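Long-range contacts in hypothetical membrane spanning protein (Vibrio fischeri, PDB 4RCK), which is of unknown function but carries a von Willebrand factor A domain of BatA type that binds magnesium, here without its membrane-spanning parts: residues A[17-22]-A[62-67]; A[156-161]-A[186-191]. One frame throughout, in Å; residues are numbered along the deposited sequence.

Contact 1. Residues A[17-22]-A[62-67]; sequences EHRDMM and KGDRLG
G63 starts the contact with its carbonyl O, which accepts a hydrogen bond from ND1 of H18, near the ring edge but tilted 22° from its plane; the histidine was modelled in two conformers, so this bond is tentative. D64 comes next and uses its side chain where a strand would use a backbone carbonyl: with CG held beside its own backbone N (chi1 -46°), it brings OD1 of D64 to within 2.9 Å of R19 N, which reaches it on the anti side of the carboxylate. R65 then opens the regular parallel pairing. N of R65 donates to O of R19 (2.8 Å), and O of R65 accepts from N of M21 (3.0 Å), so both bonds flank D20, its opposite number. The two side chains leave the same face of the sheet side by side and form a two-pronged salt bridge: NE of R65 lies 2.8 Å from OD1 of D20, while NH2 approaches OD2. The two planes are turned 57° apart and both bonds are weak in angle. On the other face CD2 of L66 lies 3.6 Å from CB of M21. O of M21 accepts from G67 N (3.2 Å), and the bare CA of G67 lies 3.7 Å from the selenium, SE, of selenomethionine M22. Helix 46-60, the connection of this beta-alpha-beta crossover, covers the M21 and L66 face through F57 and I58, and helix 106-118 covers M22 and D20 through F117. Strand 75-82 flanks 65-67, while a parallel strand of the second subunit extends the sheet beyond 19-22.

Contact 2. Residues A[156-161]-A[186-191]; sequences IYTVGI and DTLTKI
T158 and L188 supply the polar part of this contact. The hydroxyl OG1 of T158 donates to the carbonyl O of L188 at 2.9 Å, a single bond from the side chain of a buried strand residue to the backbone of the helix. The approach is from above the carbonyl plane, 61° out of it, rather than along a lone pair. The threonine reaches it because OG1 sits between its own backbone N and carbonyl carbon (chi1 65°), an orientation that also turns CG2 towards I191. The remaining contacts are apolar. I191 uses its CG2 branch twice, touching CG1 of I156 at 3.8 Å and CG2 of T158 at 3.9 Å, and its side chain crosses both partners obliquely. L188 lies one helical turn earlier and packs CG against CB of T158, 4.1 Å away, while its CD2 extends to the CA of G160 at 4.2 Å, where no strand side chain intervenes. I156 and T158 thus project from one face of the strand, with L188 and I191 answering from one face of the helix. Around them, I191 also touches L143 and A146 of helix 142-151, and L188 touches Y199; I106 and L110 of the second subunit pack on L188 and I191. The helix runs almost antiparallel to the strand, at 162°, with the axes 7.8 Å apart. Strand 154-161, helix 185-195 and the neighbouring parallel strand 199-202 make a beta-alpha-beta crossover, here interrupted by strands 165-169 and 174-178, as suits the alpha-beta-alpha sandwich of the von Willebrand factor A fold.

Contact 1 closes before contact 2 opens along the chain, and the two do not touch: their centres are 36 Å apart and their nearest atoms about 20 Å. Contact 1 lies in the mixed sheet of strands 19-26, 65-71 and 75-82; contact 2 joins the middle strand of the parallel sheet 124-131, 154-161 and 199-202 to helix 185-195, although both belong to one von Willebrand factor A domain by sequence. The second subunit reaches both and continues the sheet past 19-22, consistent with two chains exchanging halves to build complete sandwiches. S28 and S30, which hold magnesium here, follow the first strand, whereas D132, a magnesium-site residue with no ion bound to it in this chain, follows strand 124-131.

Contact 1. Residues A[17-22]-A[62-67]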
loop_
_atom_site.group_PDB
_atom_site.type_symbol
_atom_site.label_atom_id
_atom_site.label_comp_id
_atom_site.label_asym_id
_atom_site.label_seq_id
_atom_site.Cartn_x
_atom_site.Cartn_y
_atom_site.Cartn_z
ATOM N N GLU A 17 8.207 -2.291 8.510
ATOM C CA GLU A 17 7.883 -1.620 7.256
ATOM C C GLU A 17 6.520 -0.929 7.312
ATOM O O GLU A 17 6.368 0.110 7.956
ATOM C CB GLU A 17 7.922 -2.616 6.094
ATOM C CG GLU A 17 7.694 -4.059 6.514
ATOM C CD GLU A 17 7.358 -4.964 5.346
ATOM O OE1 GLU A 17 8.165 -5.045 4.396
ATOM O OE2 GLU A 17 6.280 -5.592 5.379
ATOM N N HIS A 18 5.532 -1.514 6.642
ATOM C CA HIS A 18 4.210 -0.906 6.548
ATOM C C HIS A 18 3.121 -1.820 7.109
ATOM O O HIS A 18 3.158 -3.035 6.917
ATOM C CB HIS A 18 3.900 -0.550 5.093
ATOM C CG HIS A 18 5.027 0.141 4.390
ATOM N ND1 HIS A 18 5.408 1.433 4.685
ATOM C CD2 HIS A 18 5.855 -0.279 3.405
ATOM C CE1 HIS A 18 6.422 1.778 3.912
ATOM N NE2 HIS A 18 6.714 0.757 3.126
ATOM N N ARG A 19 2.151 -1.224 7.796
ATOM C CA ARG A 19 1.065 -1.979 8.421
ATOM C C ARG A 19 -0.285 -1.761 7.739
ATOM O O ARG A 19 -0.543 -0.701 7.173
ATOM C CB ARG A 19 0.938 -1.605 9.900
ATOM C CG ARG A 19 2.022 -2.164 10.802
ATOM C CD ARG A 19 1.766 -1.773 12.249
ATOM N NE ARG A 19 2.068 -2.861 13.174
ATOM C CZ ARG A 19 3.258 -3.061 13.731
ATOM N NH1 ARG A 19 4.266 -2.245 13.457
ATOM N NH2 ARG A 19 3.438 -4.079 14.562
ATOM N N ASP A 20 -1.141 -2.778 7.805
ATOM C CA ASP A 20 -2.537 -2.659 7.392
ATOM C C ASP A 20 -3.441 -2.723 8.614
ATOM O O ASP A 20 -3.491 -3.743 9.298
ATOM C CB ASP A 20 -2.921 -3.762 6.402
ATOM C CG ASP A 20 -2.451 -3.471 4.994
ATOM O OD1 ASP A 20 -2.098 -2.306 4.714
ATOM O OD2 ASP A 20 -2.447 -4.405 4.164
HETATM N N MSE A 21 -4.156 -1.640 8.893
HETATM C CA MSE A 21 -4.983 -1.590 10.091
HETATM C C MSE A 21 -6.423 -1.207 9.774
HETATM O O MSE A 21 -6.685 -0.162 9.179
HETATM C CB MSE A 21 -4.385 -0.614 11.105
HETATM C CG MSE A 21 -2.984 -0.141 10.752
HETATM SE SE MSE A 21 -1.870 0.115 12.325
HETATM C CE MSE A 21 -3.177 1.023 13.446
HETATM N N MSE A 22 -7.353 -2.067 10.176
HETATM C CA MSE A 22 -8.770 -1.836 9.928
HETATM C C MSE A 22 -9.474 -1.352 11.188
HETATM O O MSE A 22 -9.487 -2.044 12.207
HETATM C CB MSE A 22 -9.442 -3.110 9.417
HETATM C CG MSE A 22 -10.670 -2.859 8.563
HETATM SE SE MSE A 22 -10.180 -2.149 6.822
HETATM C CE MSE A 22 -8.703 -3.362 6.445
ATOM N N LYS A 62 2.067 6.546 10.663
ATOM C CA LYS A 62 2.883 6.931 9.513
ATOM C C LYS A 62 3.298 5.710 8.700
ATOM O O LYS A 62 3.838 4.747 9.243
ATOM C CB LYS A 62 4.131 7.701 9.959
ATOM C CG LYS A 62 3.848 9.018 10.670
ATOM C CD LYS A 62 3.220 10.036 9.732
ATOM C CE LYS A 62 2.366 11.032 10.504
ATOM N NZ LYS A 62 3.140 11.731 11.566
ATOM N N GLY A 63 3.038 5.755 7.398
ATOM C CA GLY A 63 3.475 4.706 6.495
ATOM C C GLY A 63 2.581 3.482 6.480
ATOM O O GLY A 63 2.941 2.456 5.905
ATOM N N ASP A 64 1.412 3.589 7.101
ATOM C CA ASP A 64 0.486 2.463 7.173
ATOM C C ASP A 64 -0.804 2.737 6.407
ATOM O O ASP A 64 -1.194 3.889 6.224
ATOM C CB ASP A 64 0.161 2.132 8.631
ATOM C CG ASP A 64 1.396 2.084 9.508
ATOM O OD1 ASP A 64 2.283 1.248 9.242
ATOM O OD2 ASP A 64 1.474 2.877 10.469
ATOM N N ARG A 65 -1.458 1.669 5.957
ATOM C CA ARG A 65 -2.776 1.786 5.342
ATOM C C ARG A 65 -3.871 1.644 6.388
ATOM O O ARG A 65 -3.776 0.818 7.294
ATOM C CB ARG A 65 -2.971 0.738 4.245
ATOM C CG ARG A 65 -2.459 1.161 2.887
ATOM C CD ARG A 65 -2.870 0.177 1.810
ATOM N NE ARG A 65 -2.440 -1.181 2.123
ATOM C CZ ARG A 65 -2.829 -2.258 1.449
ATOM N NH1 ARG A 65 -3.660 -2.136 0.424
ATOM N NH2 ARG A 65 -2.389 -3.458 1.802
ATOM N N LEU A 66 -4.915 2.453 6.252
ATOM C CA LEU A 66 -6.019 2.438 7.200
ATOM C C LEU A 66 -7.366 2.363 6.485
ATOM O O LEU A 66 -7.550 2.949 5.417
ATOM C CB LEU A 66 -5.960 3.676 8.098
ATOM C CG LEU A 66 -4.857 3.675 9.160
ATOM C CD1 LEU A 66 -4.576 5.081 9.663
ATOM C CD2 LEU A 66 -5.246 2.768 10.314
ATOM N N GLY A 67 -8.302 1.628 7.081
ATOM C CA GLY A 67 -9.639 1.484 6.535
ATOM C C GLY A 67 -10.689 1.597 7.624
ATOM O O GLY A 67 -10.377 1.453 8.806
#

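Contact 2. Residues A[156-161]-A[186-191]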
loop_
_atom_site.group_PDB
_atom_site.type_symbol
_atom_site.label_atom_id
_atom_site.label_comp_id
_atom_site.label_asym_id
_atom_site.label_seq_id
_atom_site.Cartn_x
_atom_site.Cartn_y
_atom_site.Cartn_z
ATOM N N ILE A 156 4.968 -8.188 -17.900
ATOM C CA ILE A 156 6.178 -7.391 -18.082
ATOM C C ILE A 156 6.162 -6.598 -19.394
ATOM O O ILE A 156 6.015 -7.151 -20.487
ATOM C CB ILE A 156 7.466 -8.272 -17.999
ATOM C CG1 ILE A 156 8.542 -7.810 -18.985
ATOM C CG2 ILE A 156 7.153 -9.730 -18.207
ATOM C CD1 ILE A 156 9.440 -6.746 -18.438
ATOM N N TYR A 157 6.284 -5.281 -19.250
ATOM C CA TYR A 157 6.418 -4.369 -20.376
ATOM C C TYR A 157 7.892 -4.155 -20.691
ATOM O O TYR A 157 8.702 -3.948 -19.786
ATOM C CB TYR A 157 5.751 -3.024 -20.074
ATOM C CG TYR A 157 4.253 -3.091 -19.879
ATOM C CD1 TYR A 157 3.395 -3.114 -20.969
ATOM C CD2 TYR A 157 3.696 -3.109 -18.607
ATOM C CE1 TYR A 157 2.025 -3.167 -20.800
ATOM C CE2 TYR A 157 2.326 -3.161 -18.427
ATOM C CZ TYR A 157 1.495 -3.190 -19.527
ATOM O OH TYR A 157 0.129 -3.242 -19.357
ATOM N N THR A 158 8.240 -4.197 -21.972
ATOM C CA THR A 158 9.629 -4.037 -22.382
ATOM C C THR A 158 9.827 -2.742 -23.168
ATOM O O THR A 158 8.986 -2.366 -23.983
ATOM C CB THR A 158 10.099 -5.234 -23.226
ATOM O OG1 THR A 158 9.366 -5.270 -24.457
ATOM C CG2 THR A 158 9.869 -6.536 -22.473
ATOM N N VAL A 159 10.938 -2.058 -22.911
ATOM C CA VAL A 159 11.229 -0.791 -23.574
ATOM C C VAL A 159 12.611 -0.790 -24.220
ATOM O O VAL A 159 13.628 -0.789 -23.528
ATOM C CB VAL A 159 11.147 0.397 -22.589
ATOM C CG1 VAL A 159 11.358 1.712 -23.322
ATOM C CG2 VAL A 159 9.812 0.399 -21.861
ATOM N N GLY A 160 12.646 -0.797 -25.549
ATOM C CA GLY A 160 13.901 -0.676 -26.268
ATOM C C GLY A 160 14.304 0.783 -26.339
ATOM O O GLY A 160 13.463 1.645 -26.598
ATOM N N ILE A 161 15.581 1.068 -26.110
ATOM C CA ILE A 161 16.036 2.453 -26.047
ATOM C C ILE A 161 17.303 2.689 -26.875
ATOM O O ILE A 161 18.317 2.003 -26.715
ATOM C CB ILE A 161 16.260 2.890 -24.577
ATOM C CG1 ILE A 161 16.675 4.360 -24.510
ATOM C CG2 ILE A 161 17.264 1.985 -23.871
ATOM C CD1 ILE A 161 16.701 4.918 -23.107
ATOM N N ASP A 186 13.227 -8.251 -31.115
ATOM C CA ASP A 186 12.311 -9.384 -31.209
ATOM C C ASP A 186 12.431 -10.333 -30.015
ATOM O O ASP A 186 11.540 -11.146 -29.786
ATOM C CB ASP A 186 12.518 -10.151 -32.519
ATOM C CG ASP A 186 13.942 -10.628 -32.700
ATOM O OD1 ASP A 186 14.870 -9.828 -32.465
ATOM O OD2 ASP A 186 14.132 -11.802 -33.081
ATOM N N THR A 187 13.516 -10.235 -29.251
ATOM C CA THR A 187 13.575 -10.927 -27.966
ATOM C C THR A 187 12.726 -10.146 -26.973
ATOM O O THR A 187 11.885 -10.713 -26.273
ATOM C CB THR A 187 15.017 -11.074 -27.429
ATOM O OG1 THR A 187 15.615 -12.256 -27.972
ATOM C CG2 THR A 187 15.022 -11.180 -25.906
ATOM N N LEU A 188 12.951 -8.836 -26.932
ATOM C CA LEU A 188 12.195 -7.937 -26.069
ATOM C C LEU A 188 10.701 -7.986 -26.377
ATOM O O LEU A 188 9.870 -7.890 -25.475
ATOM C CB LEU A 188 12.716 -6.507 -26.216
ATOM C CG LEU A 188 13.641 -5.988 -25.114
ATOM C CD1 LEU A 188 14.628 -7.056 -24.679
ATOM C CD2 LEU A 188 14.380 -4.746 -25.587
ATOM N N THR A 189 10.368 -8.136 -27.655
ATOM C CA THR A 189 8.976 -8.257 -28.072
ATOM C C THR A 189 8.379 -9.567 -27.571
ATOM O O THR A 189 7.281 -9.581 -27.011
ATOM C CB THR A 189 8.832 -8.182 -29.604
ATOM O OG1 THR A 189 9.290 -6.905 -30.067
ATOM C CG2 THR A 189 7.379 -8.370 -30.013
ATOM N N LYS A 190 9.108 -10.663 -27.775
ATOM C CA LYS A 190 8.678 -11.982 -27.313
ATOM C C LYS A 190 8.367 -11.981 -25.823
ATOM O O LYS A 190 7.358 -12.534 -25.396
ATOM C CB LYS A 190 9.746 -13.039 -27.602
ATOM C CG LYS A 190 9.775 -13.563 -29.028
ATOM C CD LYS A 190 10.943 -14.521 -29.208
ATOM C CE LYS A 190 11.488 -14.489 -30.626
ATOM N NZ LYS A 190 12.866 -15.053 -30.689
ATOM N N ILE A 191 9.245 -11.357 -25.042
ATOM C CA ILE A 191 9.084 -11.281 -23.595
ATOM C C ILE A 191 7.759 -10.630 -23.211
ATOM O O ILE A 191 6.972 -11.201 -22.455
ATOM C CB ILE A 191 10.235 -10.493 -22.939
ATOM C CG1 ILE A 191 11.564 -11.224 -23.138
ATOM C CG2 ILE A 191 9.962 -10.284 -21.460
ATOM C CD1 ILE A 191 12.753 -10.504 -22.538
#